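Local coordinates for protein tRNA (adenine(9)-N1)-methyltransferase (Sulfolobus acidocaldarius, PDB 5A7Z) that catalyses the S-adenosyl-L-methionine-dependent N1-methylation of adenosine 9 in tRNA, at residues 142-154 against 158-170. Residues are numbered along the deposited sequence; the frame is centred on the assembly and turned at random.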
ATOM      1  N   PHE A 142       3.287  -3.389  -1.701  1.00 27.75           N
ATOM      2  CA  PHE A 142       3.608  -2.964  -0.344  1.00 27.08           C
ATOM      3  C   PHE A 142       2.696  -3.587   0.706  1.00 29.79           C
ATOM      4  O   PHE A 142       3.163  -4.075   1.735  1.00 29.76           O
ATOM      5  CB  PHE A 142       3.557  -1.438  -0.238  1.00 28.74           C
ATOM      6  CG  PHE A 142       4.552  -0.736  -1.119  1.00 29.49           C
ATOM      7  CD1 PHE A 142       4.267  -0.497  -2.452  1.00 29.53           C
ATOM      8  CD2 PHE A 142       5.771  -0.317  -0.612  1.00 29.49           C
ATOM      9  CE1 PHE A 142       5.180   0.149  -3.265  1.00 33.62           C
ATOM     10  CE2 PHE A 142       6.688   0.329  -1.420  1.00 33.54           C
ATOM     11  CZ  PHE A 142       6.392   0.562  -2.748  1.00 34.85           C
ATOM     12  N   LEU A 143       1.393  -3.563   0.447  1.00 28.97           N
ATOM     13  CA  LEU A 143       0.434  -4.042   1.406  1.00 29.90           C
ATOM     14  C   LEU A 143      -0.437  -5.098   0.775  1.00 28.08           C
ATOM     15  O   LEU A 143       0.072  -6.036   0.271  1.00 27.07           O
ATOM     16  CB  LEU A 143      -0.409  -2.885   1.910  1.00 32.65           C
ATOM     17  CG  LEU A 143       0.331  -1.819   2.701  1.00 36.91           C
ATOM     18  CD1 LEU A 143      -0.327  -0.464   2.768  1.00 36.46           C
ATOM     19  CD2 LEU A 143       0.770  -2.293   4.063  1.00 36.71           C
ATOM     20  N   TRP A 144      -1.745  -4.915   0.792  1.00 30.70           N
ATOM     21  CA  TRP A 144      -2.640  -5.740   0.025  1.00 31.34           C
ATOM     22  C   TRP A 144      -3.852  -4.938  -0.395  1.00 31.86           C
ATOM     23  O   TRP A 144      -4.010  -3.824   0.043  1.00 28.30           O
ATOM     24  CB  TRP A 144      -3.000  -7.015   0.769  1.00 34.05           C
ATOM     25  CG  TRP A 144      -4.136  -6.923   1.635  1.00 36.04           C
ATOM     26  CD1 TRP A 144      -4.239  -6.203   2.743  1.00 38.80           C
ATOM     27  CD2 TRP A 144      -5.367  -7.575   1.464  1.00 43.44           C
ATOM     28  NE1 TRP A 144      -5.459  -6.346   3.299  1.00 40.10           N
ATOM     29  CE2 TRP A 144      -6.180  -7.196   2.522  1.00 44.34           C
ATOM     30  CE3 TRP A 144      -5.871  -8.445   0.512  1.00 48.09           C
ATOM     31  CZ2 TRP A 144      -7.461  -7.649   2.657  1.00 43.90           C
ATOM     32  CZ3 TRP A 144      -7.130  -8.895   0.654  1.00 47.62           C
ATOM     33  CH2 TRP A 144      -7.913  -8.502   1.719  1.00 45.35           C
ATOM     34  N   ASP A 145      -4.664  -5.506  -1.277  1.00 29.73           N
ATOM     35  CA  ASP A 145      -5.862  -4.848  -1.799  1.00 32.73           C
ATOM     36  C   ASP A 145      -6.645  -4.072  -0.746  1.00 31.05           C
ATOM     37  O   ASP A 145      -7.185  -3.053  -1.021  1.00 28.10           O
ATOM     38  CB  ASP A 145      -6.849  -5.830  -2.453  1.00 32.48           C
ATOM     39  CG  ASP A 145      -6.262  -6.621  -3.599  1.00 39.85           C
ATOM     40  OD1 ASP A 145      -5.063  -6.845  -3.641  1.00 42.96           O
ATOM     41  OD2 ASP A 145      -7.017  -7.036  -4.457  1.00 39.02           O
ATOM     42  N   GLY A 146      -6.733  -4.619   0.451  1.00 36.33           N
ATOM     43  CA  GLY A 146      -7.724  -4.156   1.449  1.00 36.86           C
ATOM     44  C   GLY A 146      -7.341  -2.827   2.060  1.00 36.07           C
ATOM     45  O   GLY A 146      -8.128  -2.216   2.774  1.00 35.68           O
ATOM     46  N   ASN A 147      -6.134  -2.380   1.765  1.00 34.99           N
ATOM     47  CA  ASN A 147      -5.624  -1.109   2.232  1.00 30.14           C
ATOM     48  C   ASN A 147      -5.882  -0.024   1.219  1.00 31.77           C
ATOM     49  O   ASN A 147      -5.497   1.070   1.394  1.00 35.87           O
ATOM     50  CB  ASN A 147      -4.130  -1.188   2.507  1.00 32.41           C
ATOM     51  CG  ASN A 147      -3.782  -2.051   3.696  1.00 30.37           C
ATOM     52  OD1 ASN A 147      -3.403  -3.170   3.554  1.00 35.92           O
ATOM     53  ND2 ASN A 147      -3.903  -1.516   4.852  1.00 30.35           N
ATOM     54  N   LEU A 148      -6.529  -0.365   0.141  1.00 30.68           N
ATOM     55  CA  LEU A 148      -6.872   0.566  -0.879  1.00 32.90           C
ATOM     56  C   LEU A 148      -8.379   0.733  -0.868  1.00 34.78           C
ATOM     57  O   LEU A 148      -9.126  -0.256  -0.825  1.00 33.55           O
ATOM     58  CB  LEU A 148      -6.415   0.043  -2.242  1.00 31.07           C
ATOM     59  CG  LEU A 148      -6.676   0.939  -3.444  1.00 36.02           C
ATOM     60  CD1 LEU A 148      -5.924   2.272  -3.338  1.00 36.51           C
ATOM     61  CD2 LEU A 148      -6.234   0.182  -4.711  1.00 39.82           C
ATOM     62  N   THR A 149      -8.803   1.991  -0.897  1.00 33.82           N
ATOM     63  CA  THR A 149     -10.203   2.363  -0.974  1.00 34.15           C
ATOM     64  C   THR A 149     -10.373   3.333  -2.136  1.00 32.25           C
ATOM     65  O   THR A 149      -9.570   4.302  -2.291  1.00 30.30           O
ATOM     66  CB  THR A 149     -10.656   3.036   0.336  1.00 38.16           C
ATOM     67  OG1 THR A 149     -10.844   2.039   1.334  1.00 43.04           O
ATOM     68  CG2 THR A 149     -11.957   3.774   0.164  1.00 40.67           C
ATOM     69  N   VAL A 150     -11.358   3.043  -2.977  1.00 25.35           N
ATOM     70  CA  VAL A 150     -11.789   3.959  -4.038  1.00 32.71           C
ATOM     71  C   VAL A 150     -13.156   4.475  -3.725  1.00 33.63           C
ATOM     72  O   VAL A 150     -14.109   3.698  -3.409  1.00 29.00           O
ATOM     73  CB  VAL A 150     -11.864   3.292  -5.417  1.00 34.40           C
ATOM     74  CG1 VAL A 150     -12.273   4.307  -6.479  1.00 33.44           C
ATOM     75  CG2 VAL A 150     -10.537   2.661  -5.762  1.00 35.13           C
ATOM     76  N   VAL A 151     -13.261   5.774  -3.704  1.00 34.80           N
ATOM     77  CA  VAL A 151     -14.492   6.370  -3.307  1.00 40.83           C
ATOM     78  C   VAL A 151     -15.024   7.328  -4.322  1.00 44.86           C
ATOM     79  O   VAL A 151     -14.325   8.133  -4.863  1.00 41.14           O
ATOM     80  CB  VAL A 151     -14.377   7.030  -1.934  1.00 41.92           C
ATOM     81  CG1 VAL A 151     -13.513   8.250  -2.021  1.00 46.44           C
ATOM     82  CG2 VAL A 151     -15.740   7.410  -1.425  1.00 45.69           C
ATOM     83  N   GLY A 152     -16.298   7.209  -4.587  1.00 62.87           N
ATOM     84  CA  GLY A 152     -16.926   8.177  -5.446  1.00 65.85           C
ATOM     85  C   GLY A 152     -17.875   7.552  -6.396  1.00 59.48           C
ATOM     86  O   GLY A 152     -18.652   8.242  -6.984  1.00 61.98           O
ATOM     87  N   LYS A 153     -17.794   6.242  -6.537  1.00 71.12           N
ATOM     88  CA  LYS A 153     -18.662   5.486  -7.423  1.00 71.92           C
ATOM     89  C   LYS A 153     -18.802   4.107  -6.917  1.00 75.99           C
ATOM     90  O   LYS A 153     -17.839   3.410  -6.874  1.00 91.01           O
ATOM     91  CB  LYS A 153     -18.055   5.356  -8.797  1.00 79.04           C
ATOM     92  CG  LYS A 153     -17.951   6.637  -9.604  1.00 80.78           C
ATOM     93  CD  LYS A 153     -17.534   6.315 -11.025  1.00 75.23           C
ATOM     94  CE  LYS A 153     -16.115   5.801 -11.065  1.00 65.32           C
ATOM     95  NZ  LYS A 153     -15.619   5.583 -12.430  1.00 65.65           N
ATOM     96  N   ALA A 154     -20.010   3.698  -6.582  1.00 72.05           N
ATOM     97  CA  ALA A 154     -20.261   2.402  -5.995  1.00 69.84           C
ATOM     98  C   ALA A 154     -20.208   1.180  -6.928  1.00 71.79           C
ATOM     99  O   ALA A 154     -20.123   0.065  -6.454  1.00 62.69           O
ATOM    100  CB  ALA A 154     -21.591   2.440  -5.269  1.00 67.07           C
ATOM    101  N   LEU A 158     -12.256  -3.489  -8.721  1.00 36.11           N
ATOM    102  CA  LEU A 158     -10.807  -3.422  -8.733  1.00 36.71           C
ATOM    103  C   LEU A 158     -10.197  -4.392  -7.719  1.00 38.36           C
ATOM    104  O   LEU A 158      -9.933  -4.035  -6.607  1.00 34.42           O
ATOM    105  CB  LEU A 158     -10.373  -2.022  -8.360  1.00 36.49           C
ATOM    106  CG  LEU A 158      -8.918  -1.632  -8.411  1.00 36.54           C
ATOM    107  CD1 LEU A 158      -8.465  -1.476  -9.835  1.00 34.17           C
ATOM    108  CD2 LEU A 158      -8.710  -0.344  -7.674  1.00 38.50           C
ATOM    109  N   GLY A 159      -9.980  -5.626  -8.118  1.00 37.17           N
ATOM    110  CA  GLY A 159      -9.548  -6.642  -7.202  1.00 36.83           C
ATOM    111  C   GLY A 159     -10.383  -6.642  -5.963  1.00 40.03           C
ATOM    112  O   GLY A 159     -11.566  -6.512  -6.027  1.00 39.28           O
ATOM    113  N   ARG A 160      -9.730  -6.738  -4.819  1.00 40.49           N
ATOM    114  CA  ARG A 160     -10.381  -6.731  -3.519  1.00 42.05           C
ATOM    115  C   ARG A 160     -10.328  -5.417  -2.758  1.00 40.19           C
ATOM    116  O   ARG A 160     -10.504  -5.381  -1.568  1.00 39.52           O
ATOM    117  CB  ARG A 160      -9.742  -7.774  -2.654  1.00 46.86           C
ATOM    118  CG  ARG A 160      -9.575  -9.052  -3.385  1.00 50.24           C
ATOM    119  CD  ARG A 160     -10.822  -9.824  -3.220  1.00 56.83           C
ATOM    120  NE  ARG A 160     -10.626 -10.693  -2.102  1.00 67.65           N
ATOM    121  CZ  ARG A 160     -11.433 -10.776  -1.058  1.00 69.85           C
ATOM    122  NH1 ARG A 160     -12.530 -10.039  -0.971  1.00 70.50           N
ATOM    123  NH2 ARG A 160     -11.124 -11.626  -0.097  1.00 68.20           N
ATOM    124  N   ALA A 161     -10.067  -4.346  -3.465  1.00 35.48           N
ATOM    125  CA  ALA A 161     -10.048  -3.042  -2.868  1.00 33.84           C
ATOM    126  C   ALA A 161     -11.429  -2.689  -2.332  1.00 36.50           C
ATOM    127  O   ALA A 161     -12.423  -3.242  -2.767  1.00 35.09           O
ATOM    128  CB  ALA A 161      -9.596  -2.028  -3.900  1.00 36.27           C
ATOM    129  N   ASN A 162     -11.494  -1.782  -1.366  1.00 39.41           N
ATOM    130  CA  ASN A 162     -12.795  -1.310  -0.851  1.00 41.32           C
ATOM    131  C   ASN A 162     -13.376  -0.250  -1.774  1.00 40.90           C
ATOM    132  O   ASN A 162     -12.724   0.759  -2.079  1.00 34.74           O
ATOM    133  CB  ASN A 162     -12.648  -0.746   0.569  1.00 41.53           C
ATOM    134  CG  ASN A 162     -11.872  -1.669   1.471  1.00 46.89           C
ATOM    135  OD1 ASN A 162     -10.708  -1.419   1.760  1.00 55.43           O
ATOM    136  ND2 ASN A 162     -12.483  -2.797   1.849  1.00 42.41           N
ATOM    137  N   ILE A 163     -14.596  -0.494  -2.230  1.00 41.27           N
ATOM    138  CA  ILE A 163     -15.278   0.406  -3.161  1.00 40.17           C
ATOM    139  C   ILE A 163     -16.526   0.964  -2.494  1.00 40.25           C
ATOM    140  O   ILE A 163     -17.460   0.213  -2.177  1.00 35.75           O
ATOM    141  CB  ILE A 163     -15.700  -0.347  -4.423  1.00 40.53           C
ATOM    142  CG1 ILE A 163     -14.503  -1.089  -5.039  1.00 42.36           C
ATOM    143  CG2 ILE A 163     -16.319   0.608  -5.420  1.00 41.09           C
ATOM    144  CD1 ILE A 163     -13.455  -0.187  -5.648  1.00 43.38           C
ATOM    145  N   VAL A 164     -16.541   2.268  -2.261  1.00 39.69           N
ATOM    146  CA  VAL A 164     -17.674   2.906  -1.617  1.00 37.07           C
ATOM    147  C   VAL A 164     -18.081   4.157  -2.352  1.00 41.06           C
ATOM    148  O   VAL A 164     -17.290   4.743  -3.117  1.00 40.64           O
ATOM    149  CB  VAL A 164     -17.358   3.240  -0.156  1.00 39.69           C
ATOM    150  CG1 VAL A 164     -17.215   1.962   0.656  1.00 43.05           C
ATOM    151  CG2 VAL A 164     -16.090   4.051  -0.048  1.00 38.14           C
ATOM    152  N   GLN A 165     -19.343   4.541  -2.171  1.00 45.93           N
ATOM    153  CA  GLN A 165     -19.847   5.768  -2.751  1.00 45.46           C
ATOM    154  C   GLN A 165     -19.450   6.972  -1.938  1.00 44.86           C
ATOM    155  O   GLN A 165     -19.127   8.031  -2.499  1.00 44.77           O
ATOM    156  CB  GLN A 165     -21.364   5.759  -2.856  1.00 54.28           C
ATOM    157  CG  GLN A 165     -21.872   7.053  -3.497  1.00 57.47           C
ATOM    158  CD  GLN A 165     -23.349   7.052  -3.751  1.00 59.98           C
ATOM    159  OE1 GLN A 165     -24.158   6.738  -2.867  1.00 58.80           O
ATOM    160  NE2 GLN A 165     -23.724   7.421  -4.960  1.00 64.99           N
ATOM    161  N   SER A 166     -19.542   6.839  -0.620  1.00 40.56           N
ATOM    162  CA  SER A 166     -19.192   7.923   0.278  1.00 44.65           C
ATOM    163  C   SER A 166     -18.158   7.502   1.300  1.00 42.03           C
ATOM    164  O   SER A 166     -18.087   6.342   1.683  1.00 43.14           O
ATOM    165  CB  SER A 166     -20.444   8.417   1.010  1.00 50.34           C
ATOM    166  OG  SER A 166     -21.357   8.985   0.097  1.00 51.20           O
ATOM    167  N   LEU A 167     -17.418   8.480   1.802  1.00 43.26           N
ATOM    168  CA  LEU A 167     -16.337   8.228   2.748  1.00 47.11           C
ATOM    169  C   LEU A 167     -16.851   7.907   4.150  1.00 48.54           C
ATOM    170  O   LEU A 167     -17.615   8.657   4.738  1.00 55.56           O
ATOM    171  CB  LEU A 167     -15.409   9.436   2.807  1.00 48.54           C
ATOM    172  CG  LEU A 167     -14.044   9.200   3.452  1.00 51.36           C
ATOM    173  CD1 LEU A 167     -13.342   8.003   2.825  1.00 48.87           C
ATOM    174  CD2 LEU A 167     -13.184  10.447   3.334  1.00 52.84           C
ATOM    175  N   SER A 168     -16.430   6.768   4.663  1.00 53.84           N
ATOM    176  CA  SER A 168     -16.721   6.360   6.025  1.00 50.80           C
ATOM    177  C   SER A 168     -15.462   6.602   6.861  1.00 52.45           C
ATOM    178  O   SER A 168     -14.381   6.140   6.505  1.00 56.26           O
ATOM    179  CB  SER A 168     -17.059   4.875   6.014  1.00 53.23           C
ATOM    180  OG  SER A 168     -17.727   4.483   7.185  1.00 61.99           O
ATOM    181  N   LEU A 169     -15.584   7.341   7.949  1.00 47.68           N
ATOM    182  CA  LEU A 169     -14.411   7.833   8.649  1.00 49.35           C
ATOM    183  C   LEU A 169     -14.475   7.396  10.083  1.00 50.92           C
ATOM    184  O   LEU A 169     -15.425   7.722  10.772  1.00 52.13           O
ATOM    185  CB  LEU A 169     -14.356   9.354   8.585  1.00 51.50           C
ATOM    186  CG  LEU A 169     -12.973   9.980   8.824  1.00 53.92           C
ATOM    187  CD1 LEU A 169     -12.154   9.973   7.560  1.00 53.86           C
ATOM    188  CD2 LEU A 169     -13.109  11.403   9.325  1.00 65.03           C
ATOM    189  N   SER A 170     -13.462   6.654  10.532  1.00 47.25           N
ATOM    190  CA  SER A 170     -13.439   6.154  11.895  1.00 47.50           C
ATOM    191  C   SER A 170     -12.757   7.117  12.894  1.00 45.80           C
ATOM    192  O   SER A 170     -11.977   8.015  12.515  1.00 43.94           O
ATOM    193  CB  SER A 170     -12.781   4.776  11.941  1.00 45.64           C
ATOM    194  OG  SER A 170     -11.423   4.880  12.264  1.00 50.95           O
TER
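Thr149, Val150 and Val151 pair in parallel register with Asn162, Ile163 and Val164, a short parallel beta contact within the SPOUT methyltransferase domain. Strand 148-151 also bonds to strand 109-113, so strand 162-164 extends the parallel part of the sheet; the two strand axes run 18° apart. Four backbone hydrogen bonds run between the two segments. Asn162 N donates to Leu148 O, and Val150 N returns a bond of 2.8 Å to Asn162 O. Val150 O then accepts from Val164 N, and Val164 O accepts the last at 3.0 Å from Gly152 N, just past the strand. Asp145 supplies a side-chain anchor just before the strand: its OD2 takes the amide hydrogen of Arg160 N at 2.8 Å through the anti lone pair, with an N-H...O angle of 165°. This fastens the type II' turn from Leu158 to Ala161 to the 3-10 segment 145-147. The other carboxylate oxygen, OD1, is salt-bridged to Arg140, so both oxygens of the carboxylate are engaged. With an alanine at this position, Arg160 N would probably lose its acceptor and Arg140 its carboxylate partner, and the turn would be less firmly tied to the 3-10 segment. Side chains pack on both faces. On the face bearing Val150 and Ile163, the two side chains lie alongside each other, Ile163 CD1 meeting Val150 CB at 3.8 Å. The Leu158 side chain crosses those of Val150 and Leu148 at about a right angle, its CD2 touching Leu148 CD2 at 3.9 Å, while helix 122-142 packs against Leu158. Thr149, Val151, Asn162 and Val164 lie on the other face. Val151 places CG2 anti to its backbone N (CG1 has chi1 70°), which brings this methyl to 3.6 Å from Val164 CG2 and equally close to Gln165 O.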